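Local coordinates for putative type 11 methyltransferase (Sulfolobus solfataricus, PDB 3I9F), which probably transfers methyl groups from S-adenosylmethionine to an acceptor, and binds zinc ions, at residues W113-T118 and R127-D132; F140-R145 and F153-K158; K41-D46 and S61-S66. One frame throughout, in Å; residues are numbered along the deposited sequence.

How the contacts relate
From the N terminus, contact 3 comes first. It closes the loop that runs from strand 39-45 through helix 49-58 to strand 63-65, at one edge of the sheet. Contact 1 follows and closes the loop of residues between 118 and 127, joining the end of strand 106-113 to the start of helix 130-136. Contact 2 closes the hairpin of strands 140-146 and 152-159 at the other edge. The three are in series; none nests in or crosses another. Contacts 1 and 2 touch, with a salt bridge between Glu130 and Arg145 and the Phe153 ring meeting the carbonyl oxygens of Trp113 and Met128. Contact 3 lies apart, across the chain's centre, its centre about 23 Å from that of contact 2.

Contact 1: W113-T118 and R127-D132; sequences WRKENT and RMDEKD
Arg127 and Lys115 carry this contact, one at its buried end and one at its exposed end. Arg127 is the packed part. Its chain runs extended from CG to NE and brings the guanidinium into the bend of 113-118. NH1 gives an almost straight hydrogen bond to Arg114 O (2.9 Å, 171° at the hydrogen). The same nitrogen bonds Thr118 OG1 at 3.1 Å. Both acceptors lie at the guanidinium edge, close to its plane, so two bonds fix how the group is turned. Trp113 covers one face, with CB 3.7 Å from Arg127 NH1; the indole is tilted 47° from the guanidinium plane. NH2 turns to Pro122 O and Ile120 O, and Thr118 OG1 is also bonded to Ile120 O. Arg127 thus holds Ile120 and Pro122 of the intervening loop as well as 113-118.

The other end is looser and faces solvent. Lys115 has CG anti to the backbone N (chi1 -166°), and its extended chain passes over Arg127 O, with CE 3.5 Å away. NZ reaches Asp132 OD2 at 2.7 Å, on the syn side of the carboxylate. Its salt bridge to Asp129 OD2 is long, at 4.0 Å. Asp132 OD2 also accepts from Asp129 N, on the anti side. In return Asp132 N donates to Asp129 OD1 at 2.8 Å. Lys115, the centre of an inverse gamma turn, probably balances some of the paired negative charge. The exchange between Asp129 at the N-cap and Asp132 is a capping box, which starts helix 130-136.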
loop_
_atom_site.group_PDB
_atom_site.type_symbol
_atom_site.label_atom_id
_atom_site.label_comp_id
_atom_site.label_asym_id
_atom_site.label_seq_id
_atom_site.Cartn_x
_atom_site.Cartn_y
_atom_site.Cartn_z
ATOM N N TRP B 113 6.662 25.337 10.613
ATOM C CA TRP B 113 6.635 26.760 10.830
ATOM C C TRP B 113 7.243 27.185 12.148
ATOM O O TRP B 113 7.077 26.504 13.129
ATOM C CB TRP B 113 5.196 27.225 10.802
ATOM C CG TRP B 113 4.551 27.137 9.464
ATOM C CD1 TRP B 113 3.860 26.084 8.962
ATOM C CD2 TRP B 113 4.541 28.144 8.448
ATOM N NE1 TRP B 113 3.398 26.373 7.696
ATOM C CE2 TRP B 113 3.804 27.628 7.352
ATOM C CE3 TRP B 113 5.045 29.437 8.369
ATOM C CZ2 TRP B 113 3.556 28.367 6.192
ATOM C CZ3 TRP B 113 4.815 30.180 7.199
ATOM C CH2 TRP B 113 4.086 29.639 6.131
ATOM N N ARG B 114 7.941 28.315 12.197
ATOM C CA ARG B 114 8.511 28.735 13.476
ATOM C C ARG B 114 7.351 29.140 14.390
ATOM O O ARG B 114 6.316 29.602 13.923
ATOM C CB ARG B 114 9.507 29.878 13.342
ATOM C CG ARG B 114 10.623 29.619 12.364
ATOM C CD ARG B 114 11.674 30.716 12.424
ATOM N NE ARG B 114 12.393 30.899 11.156
ATOM C CZ ARG B 114 13.524 30.260 10.784
ATOM N NH1 ARG B 114 14.108 29.327 11.567
ATOM N NH2 ARG B 114 14.087 30.552 9.598
ATOM N N LYS B 115 7.572 28.973 15.686
ATOM C CA LYS B 115 6.588 29.235 16.705
ATOM C C LYS B 115 6.680 30.697 17.154
ATOM O O LYS B 115 7.008 31.000 18.294
ATOM C CB LYS B 115 6.843 28.270 17.865
ATOM C CG LYS B 115 5.721 28.162 18.901
ATOM C CD LYS B 115 6.180 27.296 20.064
ATOM C CE LYS B 115 5.046 26.699 20.871
ATOM N NZ LYS B 115 5.583 25.995 22.107
ATOM N N GLU B 116 6.420 31.589 16.208
ATOM C CA GLU B 116 6.343 33.034 16.433
ATOM C C GLU B 116 5.331 33.542 15.447
ATOM O O GLU B 116 4.899 32.791 14.581
ATOM C CB GLU B 116 7.688 33.748 16.241
ATOM C CG GLU B 116 8.552 33.254 15.073
ATOM C CD GLU B 116 9.900 34.036 14.936
ATOM O OE1 GLU B 116 10.990 33.380 14.905
ATOM O OE2 GLU B 116 9.852 35.308 14.860
ATOM N N ASN B 117 4.917 34.804 15.566
ATOM C CA ASN B 117 3.921 35.297 14.623
ATOM C C ASN B 117 4.616 35.812 13.385
ATOM O O ASN B 117 5.211 36.866 13.406
ATOM C CB ASN B 117 2.993 36.358 15.211
ATOM C CG ASN B 117 1.752 36.600 14.307
ATOM O OD1 ASN B 117 1.601 35.968 13.218
ATOM N ND2 ASN B 117 0.857 37.501 14.757
ATOM N N THR B 118 4.557 35.020 12.318
ATOM C CA THR B 118 5.207 35.319 11.048
ATOM C C THR B 118 4.178 35.877 10.058
ATOM O O THR B 118 4.485 36.110 8.899
ATOM C CB THR B 118 5.791 34.060 10.477
ATOM O OG1 THR B 118 4.733 33.116 10.266
ATOM C CG2 THR B 118 6.792 33.489 11.418
ATOM N N ARG B 127 1.150 25.702 16.529
ATOM C CA ARG B 127 2.539 25.519 16.076
ATOM C C ARG B 127 3.429 24.929 17.123
ATOM O O ARG B 127 3.254 25.195 18.305
ATOM C CB ARG B 127 3.173 26.858 15.693
ATOM C CG ARG B 127 2.581 27.479 14.480
ATOM C CD ARG B 127 3.352 28.669 13.989
ATOM N NE ARG B 127 2.593 29.384 12.983
ATOM C CZ ARG B 127 3.073 30.296 12.135
ATOM N NH1 ARG B 127 4.343 30.616 12.125
ATOM N NH2 ARG B 127 2.260 30.853 11.262
ATOM N N MET B 128 4.448 24.226 16.649
ATOM C CA MET B 128 5.420 23.541 17.468
ATOM C C MET B 128 6.849 23.905 17.050
ATOM O O MET B 128 7.180 23.866 15.862
ATOM C CB MET B 128 5.254 22.019 17.316
ATOM C CG MET B 128 3.926 21.398 17.862
ATOM S SD MET B 128 3.676 19.664 17.398
ATOM C CE MET B 128 5.326 19.087 17.695
ATOM N N ASP B 129 7.718 24.178 18.028
ATOM C CA ASP B 129 9.139 24.391 17.764
ATOM C C ASP B 129 9.914 23.106 17.961
ATOM O O ASP B 129 9.341 22.067 18.312
ATOM C CB ASP B 129 9.706 25.482 18.666
ATOM C CG ASP B 129 9.461 25.201 20.127
ATOM O OD1 ASP B 129 9.364 23.997 20.491
ATOM O OD2 ASP B 129 9.354 26.165 20.914
ATOM N N GLU B 130 11.223 23.167 17.706
ATOM C CA GLU B 130 12.123 22.056 17.991
ATOM C C GLU B 130 11.827 21.399 19.318
ATOM O O GLU B 130 11.688 20.183 19.415
ATOM C CB GLU B 130 13.571 22.525 18.061
ATOM C CG GLU B 130 14.549 21.348 18.166
ATOM C CD GLU B 130 16.028 21.724 18.048
ATOM O OE1 GLU B 130 16.374 22.584 17.201
ATOM O OE2 GLU B 130 16.829 21.130 18.811
ATOM N N LYS B 131 11.766 22.198 20.365
ATOM C CA LYS B 131 11.645 21.609 21.682
ATOM C C LYS B 131 10.345 20.776 21.756
ATOM O O LYS B 131 10.342 19.690 22.295
ATOM C CB LYS B 131 11.729 22.682 22.756
ATOM C CG LYS B 131 11.709 22.106 24.159
ATOM C CD LYS B 131 11.738 23.201 25.238
ATOM C CE LYS B 131 11.873 22.588 26.657
ATOM N NZ LYS B 131 12.795 21.387 26.745
ATOM N N ASP B 132 9.261 21.293 21.180
ATOM C CA ASP B 132 7.983 20.559 21.133
ATOM C C ASP B 132 8.112 19.262 20.346
ATOM O O ASP B 132 7.589 18.234 20.751
ATOM C CB ASP B 132 6.860 21.429 20.549
ATOM C CG ASP B 132 6.545 22.654 21.421
ATOM O OD1 ASP B 132 6.439 22.481 22.674
ATOM O OD2 ASP B 132 6.396 23.774 20.863
#

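Contact 2: F140-R145 and F153-K158; sequences FVVEKR and FGLVLK
A beta hairpin with a classic bulge joins strand 140-146, at the edge of the chain's sheet, to strand 152-159. Val141 and Lys158 form a hydrogen-bonded antiparallel pair. Val141 N donates to Lys158 O at 2.9 Å, and Lys158 N donates back to Val141 O at 3.0 Å. Val142 and Leu157 make the next, non-hydrogen-bonded pair. At the bulge, Glu143 and Lys144 both face Val156. Val156 O takes a bond from Glu143 N at 2.9 Å and a weak one from Lys144 N at 3.4 Å. Val156 N then donates to Lys144 O, and Arg145 pairs with Leu155.

The side chains divide between two faces. On one, Val142 CG2 sits 4.2 Å from Leu157 CD1. Arg145 lies alongside Leu155, with Arg145 CG 4.2 Å from Leu155 CD2. Val142 CG1 lies over the centre of the Arg145 guanidinium, which is salt-bridged to Glu130 of helix 130-136. On the other face, Val156 CG2 lies near Lys144 CB, and Val156 CG1 near Glu143 OE1. Lys158 CG stands between its backbone N and carbonyl carbon (chi1 61°). There it meets Val141 CG2 at 3.9 Å, and the bent chain carries CD across Glu143. An alanine in place of Lys158 lacks the chain beyond CB, and Val141 CG2 and Glu143 CB would probably be left without these methylene contacts.

Glu143 OE1 pairs with Arg107 of strand 106-113, while Lys158 NZ stays 5.0 Å from Glu143 OE2. The side chain of Lys158 therefore meets the other strand through its methylenes, while its backbone N and O pair with Val141.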
loop_
_atom_site.group_PDB
_atom_site.type_symbol
_atom_site.label_atom_id
_atom_site.label_comp_id
_atom_site.label_asym_id
_atom_site.label_seq_id
_atom_site.Cartn_x
_atom_site.Cartn_y
_atom_site.Cartn_z
ATOM N N PHE B 140 14.718 10.001 19.787
ATOM C CA PHE B 140 15.488 10.489 18.649
ATOM C C PHE B 140 16.307 11.669 19.069
ATOM O O PHE B 140 15.967 12.368 20.011
ATOM C CB PHE B 140 14.567 10.917 17.505
ATOM C CG PHE B 140 13.733 9.803 16.946
ATOM C CD1 PHE B 140 14.088 9.184 15.777
ATOM C CD2 PHE B 140 12.577 9.390 17.597
ATOM C CE1 PHE B 140 13.324 8.150 15.289
ATOM C CE2 PHE B 140 11.827 8.359 17.120
ATOM C CZ PHE B 140 12.189 7.742 15.972
ATOM N N VAL B 141 17.376 11.910 18.339
ATOM C CA VAL B 141 18.197 13.108 18.557
ATOM C C VAL B 141 18.343 13.856 17.258
ATOM O O VAL B 141 18.316 13.259 16.195
ATOM C CB VAL B 141 19.632 12.793 19.202
ATOM C CG1 VAL B 141 19.523 12.833 20.742
ATOM C CG2 VAL B 141 20.192 11.451 18.751
ATOM N N VAL B 142 18.489 15.170 17.360
ATOM C CA VAL B 142 18.801 15.981 16.195
ATOM C C VAL B 142 20.220 15.719 15.741
ATOM O O VAL B 142 21.149 15.780 16.540
ATOM C CB VAL B 142 18.707 17.486 16.457
ATOM C CG1 VAL B 142 18.994 18.247 15.138
ATOM C CG2 VAL B 142 17.332 17.850 17.012
ATOM N N GLU B 143 20.354 15.445 14.447
ATOM C CA GLU B 143 21.621 15.217 13.795
ATOM C C GLU B 143 22.036 16.480 13.017
ATOM O O GLU B 143 23.176 16.922 13.137
ATOM C CB GLU B 143 21.503 13.991 12.875
ATOM C CG GLU B 143 22.421 14.001 11.681
ATOM C CD GLU B 143 22.639 12.638 11.097
ATOM O OE1 GLU B 143 21.801 12.184 10.296
ATOM O OE2 GLU B 143 23.680 12.027 11.423
ATOM N N LYS B 144 21.128 17.035 12.209
ATOM C CA LYS B 144 21.359 18.309 11.541
ATOM C C LYS B 144 20.194 19.285 11.756
ATOM O O LYS B 144 19.070 18.875 12.053
ATOM C CB LYS B 144 21.519 18.102 10.046
ATOM C CG LYS B 144 22.738 17.314 9.625
ATOM C CD LYS B 144 22.556 16.688 8.189
ATOM C CE LYS B 144 23.859 16.059 7.634
ATOM N NZ LYS B 144 24.701 15.376 8.702
ATOM N N ARG B 145 20.475 20.575 11.567
ATOM C CA ARG B 145 19.436 21.616 11.482
ATOM C C ARG B 145 19.572 22.419 10.217
ATOM O O ARG B 145 20.658 22.571 9.706
ATOM C CB ARG B 145 19.548 22.585 12.621
ATOM C CG ARG B 145 19.450 21.967 13.941
ATOM C CD ARG B 145 19.196 23.031 14.956
ATOM N NE ARG B 145 18.977 22.443 16.264
ATOM C CZ ARG B 145 19.927 21.910 17.018
ATOM N NH1 ARG B 145 21.193 21.887 16.604
ATOM N NH2 ARG B 145 19.610 21.388 18.201
ATOM N N PHE B 153 11.582 26.095 10.263
ATOM C CA PHE B 153 12.771 25.437 10.716
ATOM C C PHE B 153 12.716 24.037 10.177
ATOM O O PHE B 153 11.695 23.621 9.649
ATOM C CB PHE B 153 12.908 25.473 12.245
ATOM C CG PHE B 153 11.881 24.682 12.982
ATOM C CD1 PHE B 153 12.201 23.464 13.533
ATOM C CD2 PHE B 153 10.608 25.175 13.155
ATOM C CE1 PHE B 153 11.284 22.740 14.215
ATOM C CE2 PHE B 153 9.675 24.460 13.850
ATOM C CZ PHE B 153 10.012 23.232 14.385
ATOM N N GLY B 154 13.831 23.332 10.292
ATOM C CA GLY B 154 14.029 22.027 9.667
ATOM C C GLY B 154 14.956 21.194 10.535
ATOM O O GLY B 154 15.948 21.693 11.024
ATOM N N LEU B 155 14.614 19.931 10.768
ATOM C CA LEU B 155 15.480 19.028 11.522
ATOM C C LEU B 155 15.670 17.716 10.760
ATOM O O LEU B 155 14.805 17.301 9.964
ATOM C CB LEU B 155 14.892 18.724 12.886
ATOM C CG LEU B 155 14.350 19.878 13.739
ATOM C CD1 LEU B 155 13.435 19.283 14.812
ATOM C CD2 LEU B 155 15.484 20.738 14.374
ATOM N N VAL B 156 16.829 17.102 10.963
ATOM C CA VAL B 156 17.056 15.760 10.537
ATOM C C VAL B 156 17.326 15.063 11.834
ATOM O O VAL B 156 18.093 15.555 12.644
ATOM C CB VAL B 156 18.251 15.636 9.590
ATOM C CG1 VAL B 156 18.467 14.133 9.161
ATOM C CG2 VAL B 156 18.082 16.587 8.373
ATOM N N LEU B 157 16.681 13.927 12.036
ATOM C CA LEU B 157 16.638 13.262 13.297
ATOM C C LEU B 157 17.080 11.823 13.075
ATOM O O LEU B 157 16.712 11.246 12.077
ATOM C CB LEU B 157 15.193 13.244 13.766
ATOM C CG LEU B 157 14.620 14.205 14.773
ATOM C CD1 LEU B 157 14.950 15.604 14.409
ATOM C CD2 LEU B 157 13.118 13.995 14.851
ATOM N N LYS B 158 17.832 11.251 14.014
ATOM C CA LYS B 158 18.192 9.842 14.000
ATOM C C LYS B 158 17.807 9.231 15.316
ATOM O O LYS B 158 17.642 9.921 16.280
ATOM C CB LYS B 158 19.709 9.675 13.833
ATOM C CG LYS B 158 20.546 10.316 14.990
ATOM C CD LYS B 158 22.051 10.290 14.753
ATOM C CE LYS B 158 22.781 9.296 15.646
ATOM N NZ LYS B 158 24.211 9.680 15.816
#

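Contact 3: K41-D46 and S61-S66; sequences KLYCID and SVITLS
Ile63 and Leu65 bury the most surface here, followed by Cys44. Ile63 lies beside Tyr43, both pointing the same way. Its CB is 3.7 Å from Tyr43 CD1, and its CD1 is 3.8 Å from Tyr43 CE1. In Ile63, chi1 of -57° sets CG2 by the ring, and the extended second torsion carries CD1 to Tyr43 CE1. Ile63 also packs on Ile63 of the second subunit. Leu65 brings CD1 to Tyr43 CD1 at 3.9 Å, from the same side of the sheet, further along the strand. Tyr43 thus meets both residues, and Ile71 adds to the packing on Tyr43 and Leu65.

The backbones run parallel and in register. Ile63 N donates to Leu42 O at 2.8 Å, and Cys44 N to Ile63 O at 2.9 Å. Leu65 N and Asp46 N continue the pattern to Cys44 O and Leu65 O. The two strands and helix 49-58 between them form a beta-alpha-beta unit of the Rossmann-like methyltransferase fold. Asp46, just past the first strand, turns its carboxylate to Gly27 N and Asn48 N.

Cys44 is on the face opposite Tyr43, where it touches Val55 of helix 49-58 and Cys32 of helix 32-36. Its CB is 3.7 Å from Val62 CG1, and Val62 touches Val55 too. Leu42 CD2 packs 4.0 Å from Val62 CG2. At the start of the pairing, a water accepts from Leu42 N and donates to Ser61 O.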
loop_
_atom_site.group_PDB
_atom_site.type_symbol
_atom_site.label_atom_id
_atom_site.label_comp_id
_atom_site.label_asym_id
_atom_site.label_seq_id
_atom_site.Cartn_x
_atom_site.Cartn_y
_atom_site.Cartn_z
ATOM N N LYS B 41 11.184 3.480 -3.259
ATOM C CA LYS B 41 9.720 3.505 -3.117
ATOM C C LYS B 41 9.283 4.788 -2.453
ATOM O O LYS B 41 9.941 5.263 -1.555
ATOM C CB LYS B 41 9.219 2.396 -2.215
ATOM C CG LYS B 41 9.132 1.027 -2.826
ATOM C CD LYS B 41 8.461 0.045 -1.838
ATOM C CE LYS B 41 8.530 -1.385 -2.362
ATOM N NZ LYS B 41 8.864 -2.291 -1.231
ATOM N N LEU B 42 8.136 5.310 -2.860
ATOM C CA LEU B 42 7.577 6.504 -2.255
ATOM C C LEU B 42 6.171 6.207 -1.774
ATOM O O LEU B 42 5.288 5.846 -2.580
ATOM C CB LEU B 42 7.551 7.677 -3.235
ATOM C CG LEU B 42 7.017 9.008 -2.710
ATOM C CD1 LEU B 42 7.577 9.395 -1.344
ATOM C CD2 LEU B 42 7.357 10.089 -3.727
ATOM N N TYR B 43 5.980 6.360 -0.462
ATOM C CA TYR B 43 4.667 6.267 0.146
ATOM C C TYR B 43 4.184 7.671 0.483
ATOM O O TYR B 43 4.939 8.466 1.058
ATOM C CB TYR B 43 4.737 5.494 1.446
ATOM C CG TYR B 43 5.107 4.046 1.369
ATOM C CD1 TYR B 43 4.159 3.093 1.064
ATOM C CD2 TYR B 43 6.402 3.610 1.672
ATOM C CE1 TYR B 43 4.477 1.747 1.015
ATOM C CE2 TYR B 43 6.718 2.267 1.653
ATOM C CZ TYR B 43 5.745 1.338 1.322
ATOM O OH TYR B 43 6.036 -0.013 1.269
ATOM N N CYS B 44 2.941 7.969 0.147
ATOM C CA CYS B 44 2.257 9.169 0.587
ATOM C C CYS B 44 1.099 8.818 1.514
ATOM O O CYS B 44 0.161 8.133 1.108
ATOM C CB CYS B 44 1.685 9.884 -0.609
ATOM S SG CYS B 44 2.958 10.617 -1.618
ATOM N N ILE B 45 1.168 9.312 2.741
ATOM C CA ILE B 45 0.118 9.116 3.736
ATOM C C ILE B 45 -0.683 10.398 4.006
ATOM O O ILE B 45 -0.131 11.449 4.286
ATOM C CB ILE B 45 0.705 8.651 5.088
ATOM C CG1 ILE B 45 1.673 7.489 4.849
ATOM C CG2 ILE B 45 -0.429 8.319 6.052
ATOM C CD1 ILE B 45 2.034 6.685 6.031
ATOM N N ASP B 46 -1.991 10.306 3.924
ATOM C CA ASP B 46 -2.831 11.385 4.390
ATOM C C ASP B 46 -4.230 10.874 4.697
ATOM O O ASP B 46 -4.797 10.057 3.978
ATOM C CB ASP B 46 -2.867 12.570 3.392
ATOM C CG ASP B 46 -3.174 13.933 4.083
ATOM O OD1 ASP B 46 -2.397 14.901 3.872
ATOM O OD2 ASP B 46 -4.178 14.036 4.862
ATOM N N SER B 61 3.448 5.978 -9.746
ATOM C CA SER B 61 4.321 5.112 -8.969
ATOM C C SER B 61 4.158 5.236 -7.412
ATOM O O SER B 61 4.607 4.363 -6.640
ATOM C CB SER B 61 5.761 5.432 -9.350
ATOM O OG SER B 61 6.028 6.811 -9.156
ATOM N N VAL B 62 3.562 6.344 -6.970
ATOM C CA VAL B 62 3.413 6.643 -5.536
ATOM C C VAL B 62 2.449 5.632 -4.887
ATOM O O VAL B 62 1.430 5.246 -5.470
ATOM C CB VAL B 62 2.949 8.103 -5.295
ATOM C CG1 VAL B 62 2.589 8.299 -3.859
ATOM C CG2 VAL B 62 4.050 9.048 -5.639
ATOM N N ILE B 63 2.809 5.146 -3.715
ATOM C CA ILE B 63 1.869 4.301 -2.991
ATOM C C ILE B 63 1.117 5.188 -1.973
ATOM O O ILE B 63 1.693 5.656 -1.033
ATOM C CB ILE B 63 2.571 3.139 -2.318
ATOM C CG1 ILE B 63 3.348 2.308 -3.354
ATOM C CG2 ILE B 63 1.531 2.281 -1.567
ATOM C CD1 ILE B 63 4.261 1.149 -2.724
ATOM N N THR B 64 -0.155 5.438 -2.222
ATOM C CA THR B 64 -0.993 6.294 -1.365
ATOM C C THR B 64 -1.671 5.459 -0.278
ATOM O O THR B 64 -2.245 4.450 -0.576
ATOM C CB THR B 64 -2.105 7.029 -2.155
ATOM O OG1 THR B 64 -2.877 6.086 -2.899
ATOM C CG2 THR B 64 -1.535 8.057 -3.111
ATOM N N LEU B 65 -1.583 5.894 0.979
ATOM C CA LEU B 65 -2.160 5.188 2.088
ATOM C C LEU B 65 -2.904 6.157 2.984
ATOM O O LEU B 65 -2.442 7.275 3.203
ATOM C CB LEU B 65 -1.078 4.495 2.899
ATOM C CG LEU B 65 -0.226 3.433 2.214
ATOM C CD1 LEU B 65 0.888 2.982 3.172
ATOM C CD2 LEU B 65 -1.047 2.202 1.712
ATOM N N SER B 66 -4.025 5.702 3.550
ATOM C CA SER B 66 -4.760 6.489 4.554
ATOM C C SER B 66 -4.013 6.522 5.876
ATOM O O SER B 66 -4.282 7.354 6.702
ATOM C CB SER B 66 -6.163 5.914 4.794
ATOM O OG SER B 66 -6.108 4.686 5.505
HETATM O O HOH W 1 6.834 3.925 -5.086
#